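Local coordinates for NYN domain-containing protein (Vibrio parahaemolyticus, PDB 2QIP) that is of unknown function but belongs to the NYN family of the PIN clan and may act as an RNA nuclease, at residues K9-Q19 and E45-I56; K134-P142 and A153-F163. All coordinates share one frame; numbering follows the deposited sequence. Where two conformers were deposited one is given.

Contact 1: residues K9-Q19 and E45-I56; sequences KEKIAILVDVQ and EKEVVSAKAYAI
Glu10 O accepts Glu47 N, and Ile12 N returns a bond to Glu47 O, the first rungs of a parallel ladder that runs on to Val18 N and Tyr54 O. Within it Tyr54 N reaches Val16 O at 2.8 Å, with 169° at the hydrogen. Between Ile12 and Ala13 the register slips by one residue, a beta bulge with its extra residue on the 45-56 side; there Val49 N donates to Ile12 O and Ser50 N is left buried without a partner.

Strand 10-17 lies inside the parallel sheet of this PIN-clan alpha/beta fold, with strand 46-55 on one flank and strand 111-115 on the other. Asp17, whose OD2 bonds to Ser116, stands at the N-cap of helix 18-29. A water joins Asp17 OD1, Gln19 N and Tyr54 O, tying the helix start to the neighbouring strand.

Charge gathers at the opposite end. Lys46 NZ meets Glu10 OE1 at 2.8 Å from above the carboxylate plane, in a salt bridge; Glu10 OE2 pairs with Arg111. Lys11 and Glu47 run side by side without a salt bridge: the aliphatic Lys11 CE lies 3.4 Å from Glu47 OE1, but Lys11 NZ stays 4.7 Å from that oxygen.

Carbon contacts line both faces of the pair. Ile12 CD1 sits 3.8 Å from Lys46 CB, the two side chains crossing at about a right angle. Leu15 CD2 approaches Tyr54 CE2 at 3.8 Å, while Tyr54 OH bonds to Asp101. Val18 CG2 packs 3.8 Å from Ala53 CB. Gln19 lays its polar amide on an aliphatic chain, CD 3.5 Å from Ile56 CG1, and a water joins Gln19 OE1 to Ile56 N.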
loop_
_atom_site.group_PDB
_atom_site.type_symbol
_atom_site.label_atom_id
_atom_site.label_comp_id
_atom_site.label_asym_id
_atom_site.label_seq_id
_atom_site.Cartn_x
_atom_site.Cartn_y
_atom_site.Cartn_z
ATOM N N LYS A 9 3.328 -6.306 29.799
ATOM C CA LYS A 9 3.429 -7.372 28.783
ATOM C C LYS A 9 3.765 -6.702 27.449
ATOM O O LYS A 9 3.403 -5.544 27.250
ATOM C CB LYS A 9 2.094 -8.095 28.615
ATOM C CG LYS A 9 1.517 -8.769 29.865
ATOM C CD LYS A 9 0.545 -9.832 29.408
ATOM C CE LYS A 9 -0.799 -9.710 30.083
ATOM N NZ LYS A 9 -1.894 -9.945 29.107
ATOM N N GLU A 10 4.425 -7.430 26.544
ATOM C CA GLU A 10 4.693 -6.887 25.204
ATOM C C GLU A 10 3.365 -6.507 24.555
ATOM O O GLU A 10 2.433 -7.316 24.508
ATOM C CB GLU A 10 5.423 -7.907 24.325
ATOM C CG GLU A 10 5.874 -7.322 22.997
ATOM C CD GLU A 10 6.479 -8.340 22.036
ATOM O OE1 GLU A 10 6.001 -9.483 21.986
ATOM O OE2 GLU A 10 7.434 -7.984 21.309
ATOM N N LYS A 11 3.284 -5.275 24.064
ATOM C CA LYS A 11 2.089 -4.798 23.370
ATOM C C LYS A 11 2.199 -5.167 21.894
ATOM O O LYS A 11 3.218 -4.887 21.263
ATOM C CB LYS A 11 1.987 -3.277 23.507
ATOM C CG LYS A 11 1.475 -2.814 24.883
ATOM C CD LYS A 11 1.458 -1.268 24.966
ATOM C CE LYS A 11 0.775 -0.809 26.243
ATOM N NZ LYS A 11 0.750 0.684 26.358
ATOM N N ILE A 12 1.149 -5.774 21.339
ATOM C CA ILE A 12 1.164 -6.203 19.946
ATOM C C ILE A 12 -0.035 -5.671 19.170
ATOM O O ILE A 12 -1.113 -5.418 19.722
ATOM C CB ILE A 12 1.224 -7.743 19.798
ATOM C CG1 ILE A 12 -0.060 -8.415 20.299
ATOM C CG2 ILE A 12 2.473 -8.279 20.496
ATOM C CD1 ILE A 12 -0.106 -9.924 20.025
ATOM N N ALA A 13 0.192 -5.489 17.871
ATOM C CA ALA A 13 -0.894 -5.286 16.911
ATOM C C ALA A 13 -0.821 -6.415 15.914
ATOM O O ALA A 13 0.272 -6.735 15.455
ATOM C CB ALA A 13 -0.719 -3.974 16.179
ATOM N N ILE A 14 -1.975 -6.974 15.557
ATOM C CA ILE A 14 -2.009 -8.048 14.564
ATOM C C ILE A 14 -2.764 -7.532 13.340
ATOM O O ILE A 14 -3.825 -6.927 13.488
ATOM C CB ILE A 14 -2.721 -9.308 15.117
ATOM C CG1 ILE A 14 -2.019 -9.841 16.369
ATOM C CG2 ILE A 14 -2.774 -10.394 14.019
ATOM C CD1 ILE A 14 -2.804 -10.894 17.110
ATOM N N LEU A 15 -2.203 -7.773 12.151
ATOM C CA LEU A 15 -2.881 -7.461 10.885
ATOM C C LEU A 15 -2.821 -8.710 10.021
ATOM O O LEU A 15 -1.723 -9.183 9.700
ATOM C CB LEU A 15 -2.211 -6.309 10.140
ATOM C CG LEU A 15 -2.284 -4.929 10.814
ATOM C CD1 LEU A 15 -1.125 -4.713 11.806
ATOM C CD2 LEU A 15 -2.287 -3.850 9.736
ATOM N N VAL A 16 -3.994 -9.248 9.681
ATOM C CA VAL A 16 -4.074 -10.442 8.829
ATOM C C VAL A 16 -4.557 -10.118 7.423
ATOM O O VAL A 16 -5.631 -9.559 7.245
ATOM C CB VAL A 16 -5.001 -11.522 9.436
ATOM C CG1 VAL A 16 -4.928 -12.789 8.586
ATOM C CG2 VAL A 16 -4.600 -11.835 10.878
ATOM N N ASP A 17 -3.745 -10.498 6.443
ATOM C CA ASP A 17 -4.102 -10.359 5.035
ATOM C C ASP A 17 -4.884 -11.650 4.714
ATOM O O ASP A 17 -4.290 -12.659 4.283
ATOM C CB ASP A 17 -2.779 -10.260 4.269
ATOM C CG ASP A 17 -2.925 -10.004 2.783
ATOM O OD1 ASP A 17 -4.036 -9.965 2.227
ATOM O OD2 ASP A 17 -1.848 -9.843 2.159
ATOM N N VAL A 18 -6.203 -11.639 4.969
ATOM C CA VAL A 18 -7.007 -12.864 4.892
ATOM C C VAL A 18 -6.943 -13.493 3.505
ATOM O O VAL A 18 -6.839 -14.710 3.401
ATOM C CB VAL A 18 -8.484 -12.580 5.310
ATOM C CG1 VAL A 18 -9.405 -13.765 4.998
ATOM C CG2 VAL A 18 -8.560 -12.200 6.803
ATOM N N GLN A 19 -6.958 -12.674 2.456
ATOM C CA GLN A 19 -6.904 -13.235 1.086
ATOM C C GLN A 19 -5.571 -13.959 0.834
ATOM O O GLN A 19 -5.546 -15.050 0.254
ATOM C CB GLN A 19 -7.115 -12.139 0.033
ATOM C CG GLN A 19 -8.534 -11.579 -0.009
ATOM C CD GLN A 19 -9.570 -12.594 -0.511
ATOM O OE1 GLN A 19 -10.229 -13.269 0.284
ATOM N NE2 GLN A 19 -9.712 -12.700 -1.839
ATOM N N GLU A 45 0.779 -14.295 26.578
ATOM C CA GLU A 45 1.549 -13.336 27.389
ATOM C C GLU A 45 1.673 -11.959 26.739
ATOM O O GLU A 45 2.594 -11.196 27.061
ATOM C CB GLU A 45 2.946 -13.881 27.731
ATOM C CG GLU A 45 2.927 -15.235 28.435
ATOM C CD GLU A 45 4.310 -15.814 28.720
ATOM O OE1 GLU A 45 5.300 -15.454 28.046
ATOM O OE2 GLU A 45 4.396 -16.663 29.628
ATOM N N LYS A 46 0.766 -11.637 25.823
ATOM C CA LYS A 46 0.828 -10.356 25.112
ATOM C C LYS A 46 -0.373 -9.509 25.450
ATOM O O LYS A 46 -1.443 -10.035 25.768
ATOM C CB LYS A 46 0.890 -10.582 23.595
ATOM C CG LYS A 46 1.973 -11.532 23.143
ATOM C CD LYS A 46 3.374 -10.996 23.501
ATOM C CE LYS A 46 4.418 -12.089 23.322
ATOM N NZ LYS A 46 5.751 -11.612 23.789
ATOM N N GLU A 47 -0.175 -8.185 25.394
ATOM C CA GLU A 47 -1.289 -7.252 25.444
ATOM C C GLU A 47 -1.698 -6.926 24.012
ATOM O O GLU A 47 -0.930 -6.333 23.242
ATOM C CB GLU A 47 -0.919 -5.972 26.200
ATOM C CG GLU A 47 -2.076 -4.963 26.195
ATOM C CD GLU A 47 -1.754 -3.651 26.881
ATOM O OE1 GLU A 47 -0.714 -3.564 27.558
ATOM O OE2 GLU A 47 -2.560 -2.705 26.719
ATOM N N VAL A 48 -2.905 -7.331 23.646
ATOM C CA VAL A 48 -3.360 -7.143 22.278
ATOM C C VAL A 48 -3.977 -5.752 22.188
ATOM O O VAL A 48 -5.091 -5.510 22.667
ATOM C CB VAL A 48 -4.369 -8.221 21.842
ATOM C CG1 VAL A 48 -4.793 -7.978 20.412
ATOM C CG2 VAL A 48 -3.765 -9.595 22.028
ATOM N N VAL A 49 -3.223 -4.827 21.608
ATOM C CA VAL A 49 -3.707 -3.455 21.461
ATOM C C VAL A 49 -4.695 -3.351 20.310
ATOM O O VAL A 49 -5.646 -2.585 20.358
ATOM C CB VAL A 49 -2.518 -2.492 21.288
ATOM C CG1 VAL A 49 -2.987 -1.075 20.946
ATOM C CG2 VAL A 49 -1.636 -2.504 22.548
ATOM N N SER A 50 -4.446 -4.122 19.258
ATOM C CA SER A 50 -5.262 -4.078 18.058
ATOM C C SER A 50 -5.122 -5.400 17.342
ATOM O O SER A 50 -4.026 -5.977 17.315
ATOM C CB SER A 50 -4.775 -2.940 17.142
ATOM O OG SER A 50 -5.520 -2.872 15.939
ATOM N N ALA A 51 -6.219 -5.881 16.764
ATOM C CA ALA A 51 -6.175 -7.098 15.963
ATOM C C ALA A 51 -7.213 -6.977 14.870
ATOM O O ALA A 51 -8.425 -6.936 15.139
ATOM C CB ALA A 51 -6.410 -8.340 16.814
ATOM N N LYS A 52 -6.731 -6.910 13.634
ATOM C CA LYS A 52 -7.604 -6.692 12.492
ATOM C C LYS A 52 -7.360 -7.731 11.417
ATOM O O LYS A 52 -6.215 -8.093 11.138
ATOM C CB LYS A 52 -7.403 -5.267 11.946
ATOM C CG LYS A 52 -8.047 -4.230 12.829
ATOM C CD LYS A 52 -7.858 -2.808 12.343
ATOM C CE LYS A 52 -8.594 -1.876 13.322
ATOM N NZ LYS A 52 -8.396 -0.419 13.030
ATOM N N ALA A 53 -8.455 -8.221 10.837
ATOM C CA ALA A 53 -8.429 -9.205 9.763
ATOM C C ALA A 53 -9.013 -8.536 8.535
ATOM O O ALA A 53 -10.177 -8.121 8.543
ATOM C CB ALA A 53 -9.243 -10.459 10.145
ATOM N N TYR A 54 -8.198 -8.406 7.488
ATOM C CA TYR A 54 -8.565 -7.641 6.294
ATOM C C TYR A 54 -9.108 -8.608 5.254
ATOM O O TYR A 54 -8.362 -9.414 4.668
ATOM C CB TYR A 54 -7.319 -6.901 5.779
ATOM C CG TYR A 54 -6.869 -5.866 6.784
ATOM C CD1 TYR A 54 -7.278 -4.548 6.660
ATOM C CD2 TYR A 54 -6.063 -6.210 7.877
ATOM C CE1 TYR A 54 -6.908 -3.579 7.586
ATOM C CE2 TYR A 54 -5.689 -5.242 8.825
ATOM C CZ TYR A 54 -6.102 -3.922 8.658
ATOM O OH TYR A 54 -5.752 -2.946 9.595
ATOM N N ALA A 55 -10.412 -8.521 5.020
ATOM C CA ALA A 55 -11.132 -9.524 4.221
ATOM C C ALA A 55 -11.981 -8.845 3.154
ATOM O O ALA A 55 -12.037 -7.607 3.067
ATOM C CB ALA A 55 -12.011 -10.372 5.154
ATOM N N ILE A 56 -12.665 -9.670 2.357
ATOM C CA ILE A 56 -13.524 -9.184 1.279
ATOM C C ILE A 56 -14.983 -9.387 1.678
ATOM O O ILE A 56 -15.372 -10.472 2.111
ATOM C CB ILE A 56 -13.205 -9.919 -0.049
ATOM C CG1 ILE A 56 -11.707 -9.770 -0.387
ATOM C CG2 ILE A 56 -14.093 -9.419 -1.201
ATOM C CD1 ILE A 56 -11.214 -8.305 -0.557
HETATM O O HOH W 1 5.085 -10.439 26.793
HETATM O O HOH W 2 -3.973 -4.117 14.146
HETATM O O HOH W 3 -6.826 -9.734 2.369
HETATM O O HOH W 4 -11.623 -12.369 2.451
#

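Contact 2: residues K134-P142 and A153-F163; sequences KKVTVYGVP and ADNFVAIDDDF. With EDO (1,2-ethanediol), chain C.
Val157 rides over the Tyr139 ring: its CB stands 3.7 Å from the ring centroid, almost over the centre, in a CH-pi contact. Both residues belong to a beta-alpha-beta crossover, in which strand 135-140 passes through helix 147-152 to the parallel strand 155-158, outermost in this chain. The two side chains point the same way, and Val157 CG1 comes within 3.4 Å of Tyr139 CE1. An edge of the same tyrosine is turned to the face of Phe163 in a T-shaped pair, with planes at 75°; Phe38 makes another edge-to-face pair with Tyr139.

On the other face of the sheet Phe156 leans across Val138 toward Gly140. Its CG is anti to the backbone N (chi1 173°), which carries the ring along the strand until CZ lies 3.4 Å from Gly140 O. Ile159 follows on the tyrosine side, its CG1 and CD1 against the Gly140 backbone and its CB against Val141 CG2.

Where the two strands begin the contact turns polar: Asp154, just ahead of strand 155-158, accepts Val136 N on OD2 at 2.8 Å, on the anti side of the carboxylate. The same OD2 also bonds to Gln129, so this oxygen has two donors. Asp154 OD1 is linked to Lys135 NZ through a water. Beyond the last bridge, Ile159 N meets Gly140 O at 2.8 Å, almost straight at the hydrogen but 56° above the carbonyl plane.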
loop_
_atom_site.group_PDB
_atom_site.type_symbol
_atom_site.label_atom_id
_atom_site.label_comp_id
_atom_site.label_asym_id
_atom_site.label_seq_id
_atom_site.Cartn_x
_atom_site.Cartn_y
_atom_site.Cartn_z
ATOM N N LYS A 134 10.108 -0.319 16.142
ATOM C CA LYS A 134 9.371 -1.424 16.744
ATOM C C LYS A 134 9.748 -2.736 16.057
ATOM O O LYS A 134 10.361 -2.726 14.983
ATOM C CB LYS A 134 7.853 -1.153 16.691
ATOM C CG LYS A 134 7.428 0.198 17.301
ATOM C CD LYS A 134 7.979 0.486 18.694
ATOM C CE LYS A 134 7.550 1.873 19.221
ATOM N NZ LYS A 134 6.103 1.940 19.569
ATOM N N LYS A 135 9.413 -3.850 16.716
ATOM C CA LYS A 135 9.683 -5.173 16.147
ATOM C C LYS A 135 8.570 -5.555 15.196
ATOM O O LYS A 135 7.417 -5.118 15.366
ATOM C CB LYS A 135 9.761 -6.233 17.250
ATOM C CG LYS A 135 10.848 -5.982 18.285
ATOM C CD LYS A 135 12.210 -6.309 17.755
ATOM C CE LYS A 135 13.273 -6.138 18.852
ATOM N NZ LYS A 135 14.618 -6.397 18.285
ATOM N N VAL A 136 8.910 -6.380 14.212
ATOM C CA VAL A 136 7.923 -6.927 13.300
ATOM C C VAL A 136 8.123 -8.425 13.186
ATOM O O VAL A 136 9.250 -8.903 12.893
ATOM C CB VAL A 136 8.000 -6.264 11.900
ATOM C CG1 VAL A 136 6.894 -6.808 10.989
ATOM C CG2 VAL A 136 7.884 -4.720 12.036
ATOM N N THR A 137 7.042 -9.162 13.443
ATOM C CA THR A 137 7.002 -10.602 13.142
ATOM C C THR A 137 6.110 -10.816 11.929
ATOM O O THR A 137 5.016 -10.244 11.860
ATOM C CB THR A 137 6.422 -11.411 14.319
ATOM O OG1 THR A 137 7.260 -11.245 15.470
ATOM C CG2 THR A 137 6.263 -12.910 13.978
ATOM N N VAL A 138 6.571 -11.645 10.991
ATOM C CA VAL A 138 5.782 -12.062 9.838
ATOM C C VAL A 138 5.420 -13.519 9.994
ATOM O O VAL A 138 6.295 -14.324 10.322
ATOM C CB VAL A 138 6.557 -11.835 8.517
ATOM C CG1 VAL A 138 5.862 -12.517 7.326
ATOM C CG2 VAL A 138 6.724 -10.332 8.253
ATOM N N TYR A 139 4.138 -13.837 9.785
ATOM C CA TYR A 139 3.691 -15.224 9.626
ATOM C C TYR A 139 3.362 -15.396 8.154
ATOM O O TYR A 139 2.598 -14.590 7.600
ATOM C CB TYR A 139 2.411 -15.498 10.428
ATOM C CG TYR A 139 2.595 -15.694 11.909
ATOM C CD1 TYR A 139 2.307 -16.933 12.506
ATOM C CD2 TYR A 139 3.010 -14.641 12.736
ATOM C CE1 TYR A 139 2.435 -17.127 13.874
ATOM C CE2 TYR A 139 3.153 -14.830 14.099
ATOM C CZ TYR A 139 2.878 -16.081 14.668
ATOM O OH TYR A 139 3.027 -16.262 16.027
ATOM N N GLY A 140 3.913 -16.441 7.534
ATOM C CA GLY A 140 3.658 -16.680 6.119
ATOM C C GLY A 140 3.887 -18.133 5.764
ATOM O O GLY A 140 4.636 -18.821 6.451
ATOM N N VAL A 141 3.241 -18.596 4.688
ATOM C CA VAL A 141 3.478 -19.947 4.162
ATOM C C VAL A 141 4.882 -19.918 3.526
ATOM O O VAL A 141 5.086 -19.192 2.560
ATOM C CB VAL A 141 2.421 -20.297 3.114
ATOM C CG1 VAL A 141 2.781 -21.601 2.414
ATOM C CG2 VAL A 141 1.063 -20.404 3.785
ATOM N N PRO A 142 5.857 -20.662 4.098
ATOM C CA PRO A 142 7.249 -20.466 3.635
ATOM C C PRO A 142 7.463 -20.592 2.130
ATOM O O PRO A 142 8.149 -19.742 1.547
ATOM C CB PRO A 142 8.035 -21.525 4.404
ATOM C CG PRO A 142 7.249 -21.722 5.640
ATOM C CD PRO A 142 5.791 -21.640 5.201
ATOM N N ALA A 153 11.914 -8.926 8.343
ATOM C CA ALA A 153 11.235 -9.101 9.620
ATOM C C ALA A 153 12.231 -9.376 10.736
ATOM O O ALA A 153 13.279 -9.995 10.504
ATOM C CB ALA A 153 10.257 -10.274 9.516
ATOM N N ASP A 154 11.912 -8.926 11.944
ATOM C CA ASP A 154 12.686 -9.329 13.103
ATOM C C ASP A 154 12.577 -10.821 13.395
ATOM O O ASP A 154 13.553 -11.445 13.803
ATOM C CB ASP A 154 12.311 -8.478 14.311
ATOM C CG ASP A 154 12.619 -7.027 14.069
ATOM O OD1 ASP A 154 13.813 -6.655 14.140
ATOM O OD2 ASP A 154 11.691 -6.274 13.740
ATOM N N ASN A 155 11.385 -11.381 13.202
ATOM C CA ASN A 155 11.132 -12.810 13.395
ATOM C C ASN A 155 10.185 -13.253 12.317
ATOM O O ASN A 155 9.313 -12.498 11.897
ATOM C CB ASN A 155 10.473 -13.051 14.766
ATOM C CG ASN A 155 11.394 -12.705 15.921
ATOM O OD1 ASN A 155 12.098 -13.590 16.471
ATOM N ND2 ASN A 155 11.425 -11.427 16.295
ATOM N N PHE A 156 10.347 -14.502 11.897
ATOM C CA PHE A 156 9.465 -15.113 10.917
ATOM C C PHE A 156 8.925 -16.416 11.496
ATOM O O PHE A 156 9.691 -17.223 12.037
ATOM C CB PHE A 156 10.188 -15.399 9.594
ATOM C CG PHE A 156 9.350 -16.189 8.607
ATOM C CD1 PHE A 156 8.245 -15.606 7.995
ATOM C CD2 PHE A 156 9.651 -17.520 8.309
ATOM C CE1 PHE A 156 7.459 -16.324 7.106
ATOM C CE2 PHE A 156 8.843 -18.255 7.412
ATOM C CZ PHE A 156 7.764 -17.647 6.804
ATOM N N VAL A 157 7.615 -16.611 11.394
ATOM C CA VAL A 157 7.003 -17.852 11.857
ATOM C C VAL A 157 6.291 -18.505 10.674
ATOM O O VAL A 157 5.460 -17.868 9.998
ATOM C CB VAL A 157 5.993 -17.609 12.999
ATOM C CG1 VAL A 157 5.326 -18.946 13.416
ATOM C CG2 VAL A 157 6.664 -16.929 14.207
ATOM N N ALA A 158 6.620 -19.769 10.420
ATOM C CA ALA A 158 6.018 -20.479 9.296
ATOM C C ALA A 158 4.548 -20.776 9.504
ATOM O O ALA A 158 4.168 -21.271 10.556
ATOM C CB ALA A 158 6.734 -21.784 9.098
ATOM N N ILE A 159 3.720 -20.492 8.493
ATOM C CA ILE A 159 2.357 -21.037 8.464
ATOM C C ILE A 159 2.504 -22.406 7.826
ATOM O O ILE A 159 2.726 -22.518 6.633
ATOM C CB ILE A 159 1.386 -20.165 7.666
ATOM C CG1 ILE A 159 1.250 -18.784 8.329
ATOM C CG2 ILE A 159 -0.008 -20.857 7.521
ATOM C CD1 ILE A 159 0.370 -17.821 7.523
ATOM N N ASP A 160 2.432 -23.426 8.668
ATOM C CA ASP A 160 2.557 -24.815 8.247
ATOM C C ASP A 160 1.539 -25.614 9.028
ATOM O O ASP A 160 0.576 -25.039 9.548
ATOM C CB ASP A 160 3.994 -25.328 8.470
ATOM C CG ASP A 160 4.443 -25.293 9.930
ATOM O OD1 ASP A 160 3.610 -25.101 10.856
ATOM O OD2 ASP A 160 5.672 -25.457 10.142
ATOM N N ASP A 161 1.745 -26.921 9.145
ATOM C CA ASP A 161 0.731 -27.763 9.744
ATOM C C ASP A 161 0.342 -27.365 11.175
ATOM O O ASP A 161 -0.781 -27.621 11.606
ATOM C CB ASP A 161 1.154 -29.232 9.670
ATOM C CG ASP A 161 0.066 -30.168 10.121
ATOM O OD1 ASP A 161 -0.945 -30.309 9.391
ATOM O OD2 ASP A 161 0.223 -30.749 11.212
ATOM N N ASP A 162 1.253 -26.697 11.891
ATOM C CA ASP A 162 0.987 -26.237 13.258
ATOM C C ASP A 162 -0.140 -25.187 13.333
ATOM O O ASP A 162 -0.650 -24.885 14.424
ATOM C CB ASP A 162 2.265 -25.665 13.884
ATOM C CG ASP A 162 3.336 -26.727 14.137
ATOM O OD1 ASP A 162 3.006 -27.940 14.183
ATOM O OD2 ASP A 162 4.503 -26.332 14.301
ATOM N N PHE A 163 -0.481 -24.612 12.180
ATOM C CA PHE A 163 -1.524 -23.589 12.100
ATOM C C PHE A 163 -2.594 -23.909 11.065
ATOM O O PHE A 163 -3.287 -23.012 10.620
ATOM C CB PHE A 163 -0.920 -22.197 11.809
ATOM C CG PHE A 163 -0.073 -21.664 12.935
ATOM C CD1 PHE A 163 -0.658 -21.236 14.135
ATOM C CD2 PHE A 163 1.317 -21.632 12.826
ATOM C CE1 PHE A 163 0.140 -20.760 15.182
ATOM C CE2 PHE A 163 2.113 -21.154 13.867
ATOM C CZ PHE A 163 1.529 -20.742 15.050
HETATM C C1 EDO C . 4.692 0.844 22.898
HETATM O O1 EDO C . 5.946 0.642 22.242
HETATM C C2 EDO C . 4.927 1.669 24.160
HETATM O O2 EDO C . 3.643 2.104 24.599
HETATM O O HOH W 5 15.383 -7.950 15.920
#

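Both contacts pair parallel neighbours in one six-stranded sheet, with strand 111-115 lying between strand 10-17 of contact 1 and strand 135-140 of contact 2. Their centres are about 13 Å apart and the two do not touch. Contact 1 lies nearer the middle of the chain, while contact 2 brings in strand 155-158, outermost in this chain; both mix buried residues with exposed charged ones at their ends. Contact 1 rests on a long backbone ladder with mostly aliphatic packing, a salt bridge and bridging waters, whereas contact 2 has a shorter ladder and relies more on aromatic rings. Arg111 reaches both, in a salt bridge with Glu10 and a hydrogen bond with Thr137. Helix 18-29, which begins in contact 1, also packs on Val141 and Ile159.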